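Local structure of sulfoquinovosidase (Escherichia coli, 5AEG) at residues A[111-125]-A[210-224]. The protein hydrolyses sulfoquinovosyl diacylglycerides and simple sulfoquinovosides such as sulfoquinovosyl glycerol, releasing sulfoquinovose for breakdown by sulfoglycolysis. Sequence-based numbering, arbitrary orientation.
Sequences NLNHNRIWLRLAAQP and PEYHELALWEDKATL
Ile117, Leu119 and Leu121 each exchange a pair of backbone hydrogen bonds with Leu217, Leu215 and His213 respectively, joining strands 116-122 and 212-217 as antiparallel neighbours; Ala123 N extends the pairing to Glu211 O. Two arginines on one face of the pair stack on aromatic rings, one in the partner strand and one just beyond its end. The guanidinium of Arg116 lies nearly parallel to the indole of Trp218, its CZ 3.6 Å from the centroid of the five-membered ring. A bend at chi2 (-77°) folds the chain back over that ring, while NH1 donates to Asn115 O and NH2 forms a salt bridge with Asp59. Arg120 instead runs extended across Tyr212, with CD 3.8 Å from the ring centroid and the guanidinium displaced toward the hydroxyl. NE gives a nearly straight 2.7 Å bond to Glu214 OE2, which lies in the guanidinium plane and is met on its anti side, but NE stands 32° out of the carboxylate plane. A leucine in place of Arg120 would probably leave the Glu214 carboxylate without this charge partner and the Tyr212 face without its stacked cation. These strands belong to the N-terminal galactose mutarotase-like β-sandwich of this GH31 enzyme, strand 116-122 lying between 39-49 and 212-217. The other face is largely apolar: Leu121 CD1 packs 4.0 Å from Leu215 CD1, and Leu119 CD2 meets Leu224 CD2 of strand 221-228 tip to tip at 4.0 Å. Nearby, Ala123 CB sits over the His213 imidazole, 3.7 Å from its centroid, in a CH-pi contact.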
loop_
_atom_site.group_PDB
_atom_site.type_symbol
_atom_site.label_atom_id
_atom_site.label_comp_id
_atom_site.label_asym_id
_atom_site.label_seq_id
_atom_site.Cartn_x
_atom_site.Cartn_y
_atom_site.Cartn_z
ATOM N N ASN A 111 -17.538 29.361 -7.479
ATOM C CA ASN A 111 -18.201 28.488 -8.455
ATOM C C ASN A 111 -17.310 27.338 -8.920
ATOM O O ASN A 111 -16.022 27.414 -8.798
ATOM C CB ASN A 111 -18.665 29.345 -9.623
ATOM C CG ASN A 111 -17.518 29.985 -10.365
ATOM O OD1 ASN A 111 -16.797 29.331 -11.125
ATOM N ND2 ASN A 111 -17.329 31.251 -10.153
ATOM N N LEU A 112 -18.000 26.368 -9.534
ATOM C CA LEU A 112 -17.422 25.137 -10.071
ATOM C C LEU A 112 -16.315 25.401 -11.056
ATOM O O LEU A 112 -15.447 24.561 -11.173
ATOM C CB LEU A 112 -18.472 24.229 -10.776
ATOM C CG LEU A 112 -19.396 23.301 -9.975
ATOM C CD1 LEU A 112 -20.227 22.459 -10.954
ATOM C CD2 LEU A 112 -18.647 22.389 -9.005
ATOM N N ASN A 113 -16.278 26.571 -11.717
ATOM C CA ASN A 113 -15.226 26.807 -12.702
ATOM C C ASN A 113 -13.882 27.033 -12.088
ATOM O O ASN A 113 -12.872 26.874 -12.740
ATOM C CB ASN A 113 -15.565 27.964 -13.642
ATOM C CG ASN A 113 -16.783 27.646 -14.472
ATOM O OD1 ASN A 113 -16.796 26.639 -15.139
ATOM N ND2 ASN A 113 -17.837 28.397 -14.302
ATOM N N HIS A 114 -13.882 27.396 -10.818
ATOM C CA HIS A 114 -12.611 27.576 -10.133
ATOM C C HIS A 114 -12.281 26.204 -9.551
ATOM O O HIS A 114 -12.601 25.905 -8.406
ATOM C CB HIS A 114 -12.675 28.648 -9.064
ATOM C CG HIS A 114 -12.616 30.028 -9.631
ATOM N ND1 HIS A 114 -13.390 31.058 -9.156
ATOM C CD2 HIS A 114 -11.905 30.537 -10.660
ATOM C CE1 HIS A 114 -13.141 32.155 -9.851
ATOM N NE2 HIS A 114 -12.217 31.875 -10.745
ATOM N N ASN A 115 -11.673 25.366 -10.395
ATOM C CA ASN A 115 -11.347 23.966 -10.019
ATOM C C ASN A 115 -9.915 23.704 -9.526
ATOM O O ASN A 115 -9.372 22.590 -9.703
ATOM C CB ASN A 115 -11.670 23.075 -11.197
ATOM C CG ASN A 115 -10.740 23.277 -12.374
ATOM O OD1 ASN A 115 -10.004 24.282 -12.510
ATOM N ND2 ASN A 115 -10.690 22.258 -13.206
ATOM N N ARG A 116 -9.297 24.722 -8.957
ATOM C CA ARG A 116 -7.988 24.656 -8.305
ATOM C C ARG A 116 -8.049 25.333 -6.918
ATOM O O ARG A 116 -8.709 26.395 -6.757
ATOM C CB ARG A 116 -6.886 25.312 -9.109
ATOM C CG ARG A 116 -6.665 24.705 -10.501
ATOM C CD ARG A 116 -5.907 23.378 -10.406
ATOM N NE ARG A 116 -5.754 22.664 -11.692
ATOM C CZ ARG A 116 -6.627 21.799 -12.237
ATOM N NH1 ARG A 116 -7.787 21.509 -11.706
ATOM N NH2 ARG A 116 -6.326 21.260 -13.401
ATOM N N ILE A 117 -7.452 24.676 -5.927
ATOM C CA ILE A 117 -7.325 25.234 -4.616
ATOM C C ILE A 117 -5.852 25.001 -4.218
ATOM O O ILE A 117 -5.264 23.906 -4.451
ATOM C CB ILE A 117 -8.279 24.572 -3.574
ATOM C CG1 ILE A 117 -9.745 24.905 -3.754
ATOM C CG2 ILE A 117 -7.732 24.810 -2.138
ATOM C CD1 ILE A 117 -10.706 23.835 -3.159
ATOM N N TRP A 118 -5.242 25.996 -3.592
ATOM C CA TRP A 118 -3.969 25.821 -2.866
ATOM C C TRP A 118 -4.162 26.330 -1.463
ATOM O O TRP A 118 -4.539 27.510 -1.286
ATOM C CB TRP A 118 -2.835 26.582 -3.496
ATOM C CG TRP A 118 -2.480 26.280 -4.906
ATOM C CD1 TRP A 118 -1.338 25.572 -5.332
ATOM C CD2 TRP A 118 -3.186 26.647 -6.113
ATOM N NE1 TRP A 118 -1.338 25.487 -6.693
ATOM C CE2 TRP A 118 -2.428 26.144 -7.212
ATOM C CE3 TRP A 118 -4.339 27.373 -6.380
ATOM C CZ2 TRP A 118 -2.785 26.365 -8.526
ATOM C CZ3 TRP A 118 -4.708 27.561 -7.673
ATOM C CH2 TRP A 118 -3.925 27.066 -8.751
ATOM N N LEU A 119 -3.948 25.478 -0.444
ATOM C CA LEU A 119 -4.110 25.857 0.926
ATOM C C LEU A 119 -2.845 25.602 1.671
ATOM O O LEU A 119 -2.316 24.491 1.576
ATOM C CB LEU A 119 -5.242 25.046 1.522
ATOM C CG LEU A 119 -5.487 25.208 3.035
ATOM C CD1 LEU A 119 -6.145 26.564 3.373
ATOM C CD2 LEU A 119 -6.399 24.098 3.539
ATOM N N ARG A 120 -2.344 26.615 2.395
ATOM C CA ARG A 120 -1.184 26.476 3.273
ATOM C C ARG A 120 -1.580 26.263 4.733
ATOM O O ARG A 120 -2.395 26.997 5.360
ATOM C CB ARG A 120 -0.140 27.611 3.129
ATOM C CG ARG A 120 0.311 27.891 1.726
ATOM C CD ARG A 120 1.363 28.948 1.635
ATOM N NE ARG A 120 1.916 28.961 0.301
ATOM C CZ ARG A 120 2.863 29.820 -0.072
ATOM N NH1 ARG A 120 3.307 30.730 0.763
ATOM N NH2 ARG A 120 3.354 29.788 -1.280
ATOM N N LEU A 121 -0.976 25.231 5.292
ATOM C CA LEU A 121 -1.006 24.931 6.665
ATOM C C LEU A 121 0.274 25.378 7.344
ATOM O O LEU A 121 1.377 25.210 6.845
ATOM C CB LEU A 121 -1.218 23.418 6.922
ATOM C CG LEU A 121 -2.402 22.762 6.218
ATOM C CD1 LEU A 121 -2.425 21.285 6.600
ATOM C CD2 LEU A 121 -3.704 23.400 6.602
ATOM N N ALA A 122 0.153 26.000 8.515
ATOM C CA ALA A 122 1.327 26.474 9.195
ATOM C C ALA A 122 2.187 25.180 9.594
ATOM O O ALA A 122 1.618 24.149 9.893
ATOM C CB ALA A 122 0.934 27.228 10.456
ATOM N N ALA A 123 3.479 25.332 9.618
ATOM C CA ALA A 123 4.381 24.328 10.115
ATOM C C ALA A 123 5.604 24.880 10.763
ATOM O O ALA A 123 5.910 26.039 10.574
ATOM C CB ALA A 123 4.829 23.459 8.924
ATOM N N GLN A 124 6.409 23.992 11.382
ATOM C CA GLN A 124 7.738 24.375 11.926
ATOM C C GLN A 124 8.856 23.698 11.180
ATOM O O GLN A 124 8.696 22.557 10.749
ATOM C CB GLN A 124 7.884 24.003 13.394
ATOM C CG GLN A 124 6.815 24.559 14.339
ATOM C CD GLN A 124 6.731 23.743 15.674
ATOM O OE1 GLN A 124 7.079 22.474 15.780
ATOM N NE2 GLN A 124 6.273 24.433 16.704
ATOM N N PRO A 125 10.001 24.354 11.032
ATOM C CA PRO A 125 11.077 23.772 10.280
ATOM C C PRO A 125 11.516 22.386 10.748
ATOM O O PRO A 125 11.917 21.617 9.924
ATOM C CB PRO A 125 12.224 24.776 10.446
ATOM C CG PRO A 125 11.504 26.070 10.604
ATOM C CD PRO A 125 10.354 25.731 11.470
ATOM N N PRO A 210 10.014 25.263 4.832
ATOM C CA PRO A 210 10.193 25.149 6.296
ATOM C C PRO A 210 9.051 25.647 7.137
ATOM O O PRO A 210 8.803 25.073 8.213
ATOM C CB PRO A 210 11.523 25.911 6.570
ATOM C CG PRO A 210 12.211 25.933 5.271
ATOM C CD PRO A 210 11.154 25.904 4.177
ATOM N N GLU A 211 8.313 26.678 6.679
ATOM C CA GLU A 211 7.209 27.285 7.507
ATOM C C GLU A 211 5.771 26.895 7.188
ATOM O O GLU A 211 4.839 27.290 7.865
ATOM C CB GLU A 211 7.320 28.837 7.503
ATOM C CG GLU A 211 8.682 29.380 7.998
ATOM C CD GLU A 211 8.935 29.144 9.510
ATOM O OE1 GLU A 211 7.965 28.936 10.291
ATOM O OE2 GLU A 211 10.133 29.086 9.942
ATOM N N TYR A 212 5.553 26.087 6.159
ATOM C CA TYR A 212 4.228 25.706 5.849
ATOM C C TYR A 212 4.203 24.439 4.935
ATOM O O TYR A 212 5.120 24.173 4.194
ATOM C CB TYR A 212 3.445 26.871 5.154
ATOM C CG TYR A 212 4.107 27.322 3.909
ATOM C CD1 TYR A 212 3.815 26.667 2.684
ATOM C CD2 TYR A 212 5.053 28.345 3.909
ATOM C CE1 TYR A 212 4.447 27.024 1.530
ATOM C CE2 TYR A 212 5.703 28.737 2.723
ATOM C CZ TYR A 212 5.351 28.059 1.537
ATOM O OH TYR A 212 5.906 28.305 0.364
ATOM N N HIS A 213 3.121 23.730 5.052
ATOM C CA HIS A 213 2.795 22.643 4.082
ATOM C C HIS A 213 1.836 23.243 3.056
ATOM O O HIS A 213 0.947 24.009 3.452
ATOM C CB HIS A 213 2.086 21.539 4.808
ATOM C CG HIS A 213 2.836 21.032 6.003
ATOM N ND1 HIS A 213 4.199 20.881 6.031
ATOM C CD2 HIS A 213 2.392 20.678 7.220
ATOM C CE1 HIS A 213 4.562 20.424 7.204
ATOM N NE2 HIS A 213 3.484 20.307 7.958
ATOM N N GLU A 214 1.951 22.899 1.795
ATOM C CA GLU A 214 0.977 23.456 0.833
ATOM C C GLU A 214 0.318 22.289 0.165
ATOM O O GLU A 214 1.009 21.422 -0.461
ATOM C CB GLU A 214 1.682 24.305 -0.223
ATOM C CG GLU A 214 0.652 24.967 -1.201
ATOM C CD GLU A 214 1.280 26.035 -2.052
ATOM O OE1 GLU A 214 1.901 25.669 -3.070
ATOM O OE2 GLU A 214 1.230 27.223 -1.694
ATOM N N LEU A 215 -0.993 22.262 0.263
ATOM C CA LEU A 215 -1.835 21.239 -0.275
ATOM C C LEU A 215 -2.566 21.796 -1.487
ATOM O O LEU A 215 -3.407 22.732 -1.349
ATOM C CB LEU A 215 -2.822 20.817 0.755
ATOM C CG LEU A 215 -2.290 20.498 2.174
ATOM C CD1 LEU A 215 -3.450 19.935 2.968
ATOM C CD2 LEU A 215 -1.171 19.536 2.149
ATOM N N ALA A 216 -2.274 21.228 -2.638
ATOM C CA ALA A 216 -2.908 21.573 -3.898
ATOM C C ALA A 216 -3.961 20.548 -4.279
ATOM O O ALA A 216 -3.692 19.322 -4.264
ATOM C CB ALA A 216 -1.898 21.756 -4.980
ATOM N N LEU A 217 -5.181 21.032 -4.574
ATOM C CA LEU A 217 -6.258 20.177 -5.000
ATOM C C LEU A 217 -6.789 20.606 -6.379
ATOM O O LEU A 217 -6.928 21.815 -6.666
ATOM C CB LEU A 217 -7.456 20.164 -4.030
ATOM C CG LEU A 217 -7.267 19.729 -2.604
ATOM C CD1 LEU A 217 -6.868 20.879 -1.766
ATOM C CD2 LEU A 217 -8.554 19.125 -2.103
ATOM N N TRP A 218 -7.124 19.620 -7.208
ATOM C CA TRP A 218 -7.777 19.879 -8.494
ATOM C C TRP A 218 -9.264 19.716 -8.322
ATOM O O TRP A 218 -9.899 18.815 -8.895
ATOM C CB TRP A 218 -7.241 18.967 -9.575
ATOM C CG TRP A 218 -5.857 19.317 -9.938
ATOM C CD1 TRP A 218 -5.031 20.125 -9.250
ATOM C CD2 TRP A 218 -5.072 18.760 -11.018
ATOM N NE1 TRP A 218 -3.830 20.231 -9.889
ATOM C CE2 TRP A 218 -3.816 19.353 -10.953
ATOM C CE3 TRP A 218 -5.348 17.875 -12.066
ATOM C CZ2 TRP A 218 -2.811 19.088 -11.896
ATOM C CZ3 TRP A 218 -4.335 17.586 -12.998
ATOM C CH2 TRP A 218 -3.101 18.201 -12.912
ATOM N N GLU A 219 -9.848 20.551 -7.487
ATOM C CA GLU A 219 -11.284 20.555 -7.288
ATOM C C GLU A 219 -11.667 21.957 -6.760
ATOM O O GLU A 219 -10.806 22.748 -6.396
ATOM C CB GLU A 219 -11.748 19.481 -6.317
ATOM C CG GLU A 219 -13.146 18.962 -6.584
ATOM C CD GLU A 219 -13.472 17.632 -5.959
ATOM O OE1 GLU A 219 -12.575 16.854 -5.485
ATOM O OE2 GLU A 219 -14.685 17.339 -5.938
ATOM N N ASP A 220 -12.957 22.256 -6.859
ATOM C CA ASP A 220 -13.541 23.483 -6.352
ATOM C C ASP A 220 -13.979 23.447 -4.946
ATOM O O ASP A 220 -14.448 24.485 -4.411
ATOM C CB ASP A 220 -14.780 23.791 -7.239
ATOM C CG ASP A 220 -15.874 22.738 -7.056
ATOM O OD1 ASP A 220 -15.653 21.574 -7.432
ATOM O OD2 ASP A 220 -16.897 23.011 -6.417
ATOM N N LYS A 221 -13.823 22.303 -4.261
ATOM C CA LYS A 221 -14.162 22.206 -2.867
ATOM C C LYS A 221 -13.169 21.287 -2.195
ATOM O O LYS A 221 -12.509 20.471 -2.860
ATOM C CB LYS A 221 -15.567 21.649 -2.721
ATOM C CG LYS A 221 -15.766 20.159 -3.046
ATOM C CD LYS A 221 -17.227 19.772 -3.351
ATOM C CE LYS A 221 -17.722 18.501 -2.661
ATOM N NZ LYS A 221 -17.036 17.213 -2.988
ATOM N N ALA A 222 -13.042 21.425 -0.892
ATOM C CA ALA A 222 -12.196 20.510 -0.111
ATOM C C ALA A 222 -12.714 20.334 1.281
ATOM O O ALA A 222 -13.180 21.301 1.902
ATOM C CB ALA A 222 -10.818 21.060 -0.075
ATOM N N THR A 223 -12.582 19.127 1.810
ATOM C CA THR A 223 -12.902 18.853 3.199
ATOM C C THR A 223 -11.711 18.175 3.857
ATOM O O THR A 223 -11.291 17.095 3.368
ATOM C CB THR A 223 -14.069 17.895 3.266
ATOM O OG1 THR A 223 -15.225 18.519 2.650
ATOM C CG2 THR A 223 -14.362 17.563 4.696
ATOM N N LEU A 224 -11.201 18.789 4.916
ATOM C CA LEU A 224 -10.042 18.286 5.656
ATOM C C LEU A 224 -10.430 18.054 7.125
ATOM O O LEU A 224 -11.124 18.875 7.717
ATOM C CB LEU A 224 -8.912 19.313 5.647
ATOM C CG LEU A 224 -8.450 19.857 4.311
ATOM C CD1 LEU A 224 -9.329 21.040 3.857
ATOM C CD2 LEU A 224 -6.977 20.235 4.362
#